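Local coordinates for protein pyruvate formate-lyase 2 (Archaeoglobus fulgidus, PDB 2F3O) that probably acts as a glycyl radical lyase of the pyruvate formate-lyase family, its precise function being unknown, at residues Arg372-Gly376 and Ser715-Gly719; Glu379-Lys383 and Glu709-Lys713; Val543-Asp547 and Leu655-Val659. All coordinates share one frame; numbering follows the deposited sequence.

Contact 1 (Arg372-Gly376 and Ser715-Gly719)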
# COMPACT_ATOMS: atom_id res chain seq x y z
N ARG A 372 -20.62 29.88 -15.65
CA ARG A 372 -20.00 30.20 -14.39
C ARG A 372 -19.82 31.72 -14.25
O ARG A 372 -19.23 32.38 -15.12
CB ARG A 372 -18.64 29.50 -14.27
CG ARG A 372 -18.67 28.02 -13.94
CD ARG A 372 -17.24 27.45 -13.84
NE ARG A 372 -16.38 28.27 -12.99
CZ ARG A 372 -15.13 27.97 -12.65
NH1 ARG A 372 -14.59 26.83 -13.07
NH2 ARG A 372 -14.42 28.79 -11.88
N ILE A 373 -20.35 32.27 -13.17
CA ILE A 373 -20.09 33.66 -12.84
C ILE A 373 -19.64 33.77 -11.40
O ILE A 373 -19.90 32.88 -10.58
CB ILE A 373 -21.31 34.54 -13.03
CG1 ILE A 373 -22.53 33.92 -12.39
CG2 ILE A 373 -21.61 34.77 -14.50
CD1 ILE A 373 -23.77 34.65 -12.77
N ASN A 374 -18.97 34.87 -11.10
CA ASN A 374 -18.44 35.13 -9.77
C ASN A 374 -18.38 36.61 -9.52
O ASN A 374 -18.80 37.41 -10.36
CB ASN A 374 -17.05 34.50 -9.60
CG ASN A 374 -16.10 34.84 -10.74
OD1 ASN A 374 -15.68 35.98 -10.90
ND2 ASN A 374 -15.74 33.85 -11.52
N LYS A 375 -17.80 37.00 -8.39
CA LYS A 375 -17.74 38.41 -8.03
C LYS A 375 -16.78 39.25 -8.89
O LYS A 375 -16.75 40.47 -8.77
CB LYS A 375 -17.47 38.58 -6.53
CG LYS A 375 -18.68 38.21 -5.70
CD LYS A 375 -18.64 38.81 -4.30
CE LYS A 375 -19.87 38.38 -3.49
NZ LYS A 375 -19.67 38.45 -2.01
N GLY A 376 -16.03 38.61 -9.77
CA GLY A 376 -15.10 39.33 -10.61
C GLY A 376 -15.42 39.23 -12.08
O GLY A 376 -14.57 39.57 -12.92
N SER A 715 -28.62 36.86 -6.23
CA SER A 715 -28.31 35.45 -5.97
C SER A 715 -26.82 35.20 -5.76
O SER A 715 -26.42 34.22 -5.12
CB SER A 715 -28.80 34.58 -7.13
OG SER A 715 -30.16 34.84 -7.43
N MET A 716 -26.00 36.07 -6.31
CA MET A 716 -24.57 36.01 -6.11
C MET A 716 -24.22 36.51 -4.73
O MET A 716 -23.47 35.85 -3.99
CB MET A 716 -23.86 36.84 -7.16
CG MET A 716 -22.38 36.84 -7.02
SD MET A 716 -21.66 37.65 -8.44
CE MET A 716 -22.34 36.65 -9.74
N GLU A 717 -24.77 37.67 -4.37
CA GLU A 717 -24.51 38.31 -3.08
C GLU A 717 -25.01 37.48 -1.90
O GLU A 717 -24.35 37.39 -0.88
CB GLU A 717 -25.14 39.70 -3.05
CG GLU A 717 -24.57 40.61 -1.96
CD GLU A 717 -23.04 40.79 -2.06
OE1 GLU A 717 -22.36 40.65 -1.01
OE2 GLU A 717 -22.53 41.07 -3.17
N LEU A 718 -26.16 36.84 -2.07
CA LEU A 718 -26.76 36.01 -1.01
C LEU A 718 -26.21 34.59 -0.98
O LEU A 718 -26.58 33.81 -0.11
CB LEU A 718 -28.29 35.95 -1.15
CG LEU A 718 -29.07 37.24 -0.91
CD1 LEU A 718 -30.46 37.15 -1.54
CD2 LEU A 718 -29.11 37.59 0.59
N GLY A 719 -25.36 34.26 -1.95
CA GLY A 719 -24.65 32.99 -1.96
C GLY A 719 -25.49 31.77 -2.28
O GLY A 719 -25.65 30.87 -1.46
O HOH W 1 -21.14 36.14 -1.29
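The peptide group joining Asn-374 to Lys-375 offers one flat face to the sulfur of Met-716, whose SD stands almost squarely above it, 3.5 Å from Asn-374 O. Met-716 reaches this place because CG is anti to its backbone N (chi1 179°) and the chain runs out straight as far as the sulfur. Its last bond then bends, bringing Met-716 CE to 3.8 Å from Ile-373 CG1. Past the sulfur the stem of Lys-375 runs in the opposite direction, CG lying 4.1 Å from Met-716 SD. The lysine ends near another flat group, the carboxylate of Glu-717, which NZ approaches obliquely from in front of the two oxygens and well out of their plane. The salt bridge is long, 3.6 Å from Lys-375 NZ to Glu-717 OE1. A water accepts from Lys-375 NZ at 2.8 Å and bonds weakly to Glu-717 O. The Asn-374 amide is engaged elsewhere: OD1 receives Gly-376 N on an in-plane lone pair at 2.9 Å, closing an Asx turn, and ND2 is bonded to Asp-401. Ile-373 and Met-716 also both touch Phe-400 of the adjoining strand. Thus the end of strand 368-373 in the mixed sheet, with the Asx turn that follows, packs against the C-terminal turn of a helix closed by a Schellman motif at Gly-719.

Contact 2 (Glu379-Lys383 and Glu709-Lys713)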
# COMPACT_ATOMS: atom_id res chain seq x y z
N GLU A 379 -18.67 43.35 -16.04
CA GLU A 379 -20.01 43.94 -15.93
C GLU A 379 -20.77 43.79 -17.24
O GLU A 379 -21.96 43.46 -17.23
CB GLU A 379 -19.89 45.41 -15.50
CG GLU A 379 -21.20 46.20 -15.47
CD GLU A 379 -22.29 45.53 -14.63
OE1 GLU A 379 -22.01 45.17 -13.45
OE2 GLU A 379 -23.42 45.38 -15.15
N SER A 380 -20.07 43.98 -18.36
CA SER A 380 -20.66 43.79 -19.69
C SER A 380 -21.20 42.39 -19.87
O SER A 380 -22.31 42.22 -20.39
CB SER A 380 -19.64 44.08 -20.78
OG SER A 380 -18.33 43.84 -20.29
N PHE A 381 -20.45 41.41 -19.40
CA PHE A 381 -20.86 40.03 -19.54
C PHE A 381 -22.14 39.73 -18.76
O PHE A 381 -23.02 39.01 -19.26
CB PHE A 381 -19.73 39.06 -19.17
CG PHE A 381 -20.08 37.63 -19.41
CD1 PHE A 381 -20.37 37.19 -20.70
CD2 PHE A 381 -20.14 36.73 -18.37
CE1 PHE A 381 -20.72 35.87 -20.94
CE2 PHE A 381 -20.48 35.41 -18.60
CZ PHE A 381 -20.78 34.98 -19.88
N LEU A 382 -22.27 40.30 -17.57
CA LEU A 382 -23.49 40.15 -16.76
C LEU A 382 -24.71 40.83 -17.39
O LEU A 382 -25.83 40.32 -17.29
CB LEU A 382 -23.28 40.70 -15.34
CG LEU A 382 -22.38 39.96 -14.35
CD1 LEU A 382 -22.65 40.46 -12.93
CD2 LEU A 382 -22.64 38.48 -14.45
N LYS A 383 -24.47 41.98 -18.03
CA LYS A 383 -25.51 42.70 -18.78
C LYS A 383 -26.00 41.84 -19.93
O LYS A 383 -27.21 41.64 -20.10
CB LYS A 383 -24.98 44.04 -19.33
CG LYS A 383 -25.04 45.21 -18.36
CD LYS A 383 -25.17 46.54 -19.11
CE LYS A 383 -25.34 47.71 -18.15
NZ LYS A 383 -24.20 47.82 -17.20
N GLU A 709 -30.83 41.35 -14.14
CA GLU A 709 -29.50 41.55 -13.59
C GLU A 709 -29.55 41.75 -12.07
O GLU A 709 -28.63 41.34 -11.36
CB GLU A 709 -28.82 42.74 -14.25
CG GLU A 709 -27.31 42.67 -14.18
CD GLU A 709 -26.64 43.96 -14.58
OE1 GLU A 709 -26.99 44.51 -15.66
OE2 GLU A 709 -25.75 44.43 -13.83
N ALA A 710 -30.63 42.37 -11.59
CA ALA A 710 -30.88 42.57 -10.15
C ALA A 710 -30.92 41.24 -9.47
O ALA A 710 -30.25 41.04 -8.47
CB ALA A 710 -32.18 43.32 -9.92
N LEU A 711 -31.69 40.32 -10.04
CA LEU A 711 -31.81 38.98 -9.51
C LEU A 711 -30.51 38.18 -9.59
O LEU A 711 -30.19 37.43 -8.66
CB LEU A 711 -32.94 38.23 -10.20
CG LEU A 711 -34.36 38.73 -9.90
CD1 LEU A 711 -35.39 37.98 -10.77
CD2 LEU A 711 -34.70 38.61 -8.42
N ILE A 712 -29.76 38.36 -10.68
CA ILE A 712 -28.45 37.70 -10.84
C ILE A 712 -27.48 38.16 -9.76
O ILE A 712 -26.90 37.32 -9.06
CB ILE A 712 -27.81 37.96 -12.24
CG1 ILE A 712 -28.60 37.27 -13.33
CG2 ILE A 712 -26.37 37.44 -12.30
CD1 ILE A 712 -28.19 37.70 -14.72
N LYS A 713 -27.35 39.47 -9.57
CA LYS A 713 -26.44 40.03 -8.57
C LYS A 713 -26.91 39.75 -7.15
O LYS A 713 -26.11 39.69 -6.22
CB LYS A 713 -26.25 41.52 -8.79
CG LYS A 713 -25.51 41.85 -10.06
CD LYS A 713 -25.28 43.33 -10.21
CE LYS A 713 -24.11 43.60 -11.12
NZ LYS A 713 -23.63 45.01 -11.07
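The hydrogen bond between the two helical segments runs from Lys-713 NZ to Glu-379 OE1, 2.9 Å, arriving on the syn side and 23° out of the carboxylate plane. Lys-713 NZ also forms a salt bridge within its own helix, 3.5 Å from Glu-709 OE2, and so joins acids of both helices. Glu-379 has a second basic partner in Lys-383, one turn on, whose NZ gives a weak bond to Glu-379 OE2 at 3.3 Å. Glu-709 OE2 comes up beside Glu-379 OE2, the two carboxylate planes 34° apart. As charged groups the two oxygens would repel, an effect the two lysines probably offset; the closeness of the pair is doubtful at this resolution. Glu-709 is extended beyond its CG and passes the stem of the other lysine, where Glu-709 OE1 lies 3.4 Å from Lys-383 CG. Beneath the charges is an apolar layer: Leu-382 CD1 meets Lys-713 CE at 3.9 Å, while Leu-382 CD2 lies 4.4 Å from Ile-712 CG2. The axes of the two short segments come within 11.0 Å, their directions 121° apart, nearer antiparallel than parallel. With an acid-lysine pair four residues apart in each helix, this is an interhelical salt-bridge network over an aliphatic seam, between two amphipathic helices whose apolar sides meet strand 368-373.

Contact 3 (Val543-Asp547 and Leu655-Val659)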
# COMPACT_ATOMS: atom_id res chain seq x y z
N VAL A 543 -34.74 14.54 -3.30
CA VAL A 543 -35.94 15.19 -3.77
C VAL A 543 -37.04 15.23 -2.69
O VAL A 543 -37.28 14.24 -1.97
CB VAL A 543 -36.40 14.69 -5.18
CG1 VAL A 543 -35.51 13.58 -5.71
CG2 VAL A 543 -37.86 14.30 -5.20
N GLY A 544 -37.64 16.41 -2.55
CA GLY A 544 -38.73 16.64 -1.61
C GLY A 544 -38.26 17.27 -0.31
O GLY A 544 -38.82 17.01 0.76
N ILE A 545 -37.24 18.11 -0.40
CA ILE A 545 -36.64 18.63 0.82
C ILE A 545 -37.51 19.69 1.44
O ILE A 545 -37.53 19.84 2.65
CB ILE A 545 -35.19 19.11 0.65
CG1 ILE A 545 -35.07 20.23 -0.38
CG2 ILE A 545 -34.34 17.98 0.22
CD1 ILE A 545 -33.85 21.09 -0.17
N ALA A 546 -38.27 20.38 0.60
CA ALA A 546 -39.21 21.36 1.12
C ALA A 546 -40.50 20.70 1.61
O ALA A 546 -41.10 21.19 2.54
CB ALA A 546 -39.49 22.45 0.14
N ASP A 547 -40.90 19.59 1.00
CA ASP A 547 -42.09 18.88 1.48
C ASP A 547 -41.97 18.35 2.88
O ASP A 547 -42.93 18.38 3.63
CB ASP A 547 -42.48 17.76 0.53
CG ASP A 547 -43.17 18.27 -0.68
OD1 ASP A 547 -44.27 18.86 -0.55
OD2 ASP A 547 -42.59 18.13 -1.77
N LEU A 655 -43.94 16.65 -5.79
CA LEU A 655 -43.09 17.13 -4.72
C LEU A 655 -42.39 18.39 -5.19
O LEU A 655 -42.60 18.83 -6.32
CB LEU A 655 -42.08 16.05 -4.33
CG LEU A 655 -42.61 14.72 -3.79
CD1 LEU A 655 -41.47 13.75 -3.74
CD2 LEU A 655 -43.25 14.86 -2.40
N ASN A 656 -41.58 19.01 -4.35
CA ASN A 656 -40.94 20.24 -4.78
C ASN A 656 -39.69 19.95 -5.60
O ASN A 656 -39.01 18.95 -5.36
CB ASN A 656 -40.64 21.16 -3.60
CG ASN A 656 -39.49 20.68 -2.77
OD1 ASN A 656 -39.64 19.79 -1.93
ND2 ASN A 656 -38.32 21.29 -2.98
N PRO A 657 -39.38 20.82 -6.58
CA PRO A 657 -38.26 20.52 -7.46
C PRO A 657 -36.93 21.19 -7.07
O PRO A 657 -36.81 22.43 -7.11
CB PRO A 657 -38.76 21.04 -8.81
CG PRO A 657 -39.78 22.11 -8.48
CD PRO A 657 -40.04 22.07 -6.99
N GLY A 658 -35.95 20.37 -6.72
CA GLY A 658 -34.62 20.86 -6.39
C GLY A 658 -34.64 21.61 -5.08
O GLY A 658 -35.22 21.15 -4.10
N VAL A 659 -34.03 22.78 -5.08
CA VAL A 659 -34.07 23.64 -3.91
C VAL A 659 -35.12 24.73 -4.10
O VAL A 659 -35.10 25.76 -3.41
CB VAL A 659 -32.69 24.22 -3.57
CG1 VAL A 659 -31.77 23.11 -3.15
CG2 VAL A 659 -32.10 24.95 -4.76
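Three hydrogen bonds tie Asn-656 to the first turn of helix 545-560, two through its side chain and one through its backbone. Asn-656 OD1 accepts from Ala-546 N at 2.9 Å and from Asp-547 N at 3.2 Å. Both donors stand above the same face of the amide, some 40° out of its plane, and neither lies on a lone pair. In return, Asn-656 N donates to Asp-547 OD2 at 2.9 Å, meeting that oxygen nearly end-on. The amide reaches the helix because CG sits between the backbone N and the carbonyl carbon (chi1 74°). Its other end is held too, ND2 bonding to Ser-660 O in the same loop.

Van der Waals contacts surround this polar centre. Ala-546 CB rests against the amide, 3.4 Å from Asn-656 CG. Leu-655 spreads its branches, CD2 against the Asp-547 carboxylate and CD1 to Val-543 CG2 at 3.9 Å. At the far end, Ile-545 and Val-659 run side by side, with Ile-545 CD1 4.2 Å from Val-659 CG1. Gly-544 fits closely here: at its backbone angles (phi 98°) a CB would press on the carbonyl O of Val-543, and it would also lie close to Leu-655.

A leucine in place of Asn-656 would probably leave Ala-546 N and Asp-547 N without their acceptor and Ser-660 O without its donor in a buried setting. Gly-544, at the N-cap position, has no side chain to accept from the first-turn N-H groups; an asparagine distant in sequence accepts two of them. The positive end of the helix would probably polarise the amide carbonyl and favour a charged Asp-547, and the exchange of three hydrogen bonds meets polar groups of both segments away from solvent.

Contacts 1 and 2 are neighbours, their centres 10 Å apart, and share helix 704-717. They meet directly where Ile-373 packs on Ile-712 and Leu-382. Strand 368-373 leads into helix 379-390 and on to parallel strand 396-400, a beta-alpha-beta crossover; helix 704-717 likewise precedes strand 722-728 of the same mixed sheet. Contact 3 lies apart, about 23 Å and 28 Å between centres from contacts 1 and 2, where strand 535-543 of the other mixed sheet passes into helix 545-560. In chain order 372-376, 379-383 and 543-547 come first, then 655-659, 709-713 and 715-719. Each contact pairs a segment of the pyruvate formate lyase-like region with one of the glycine radical region.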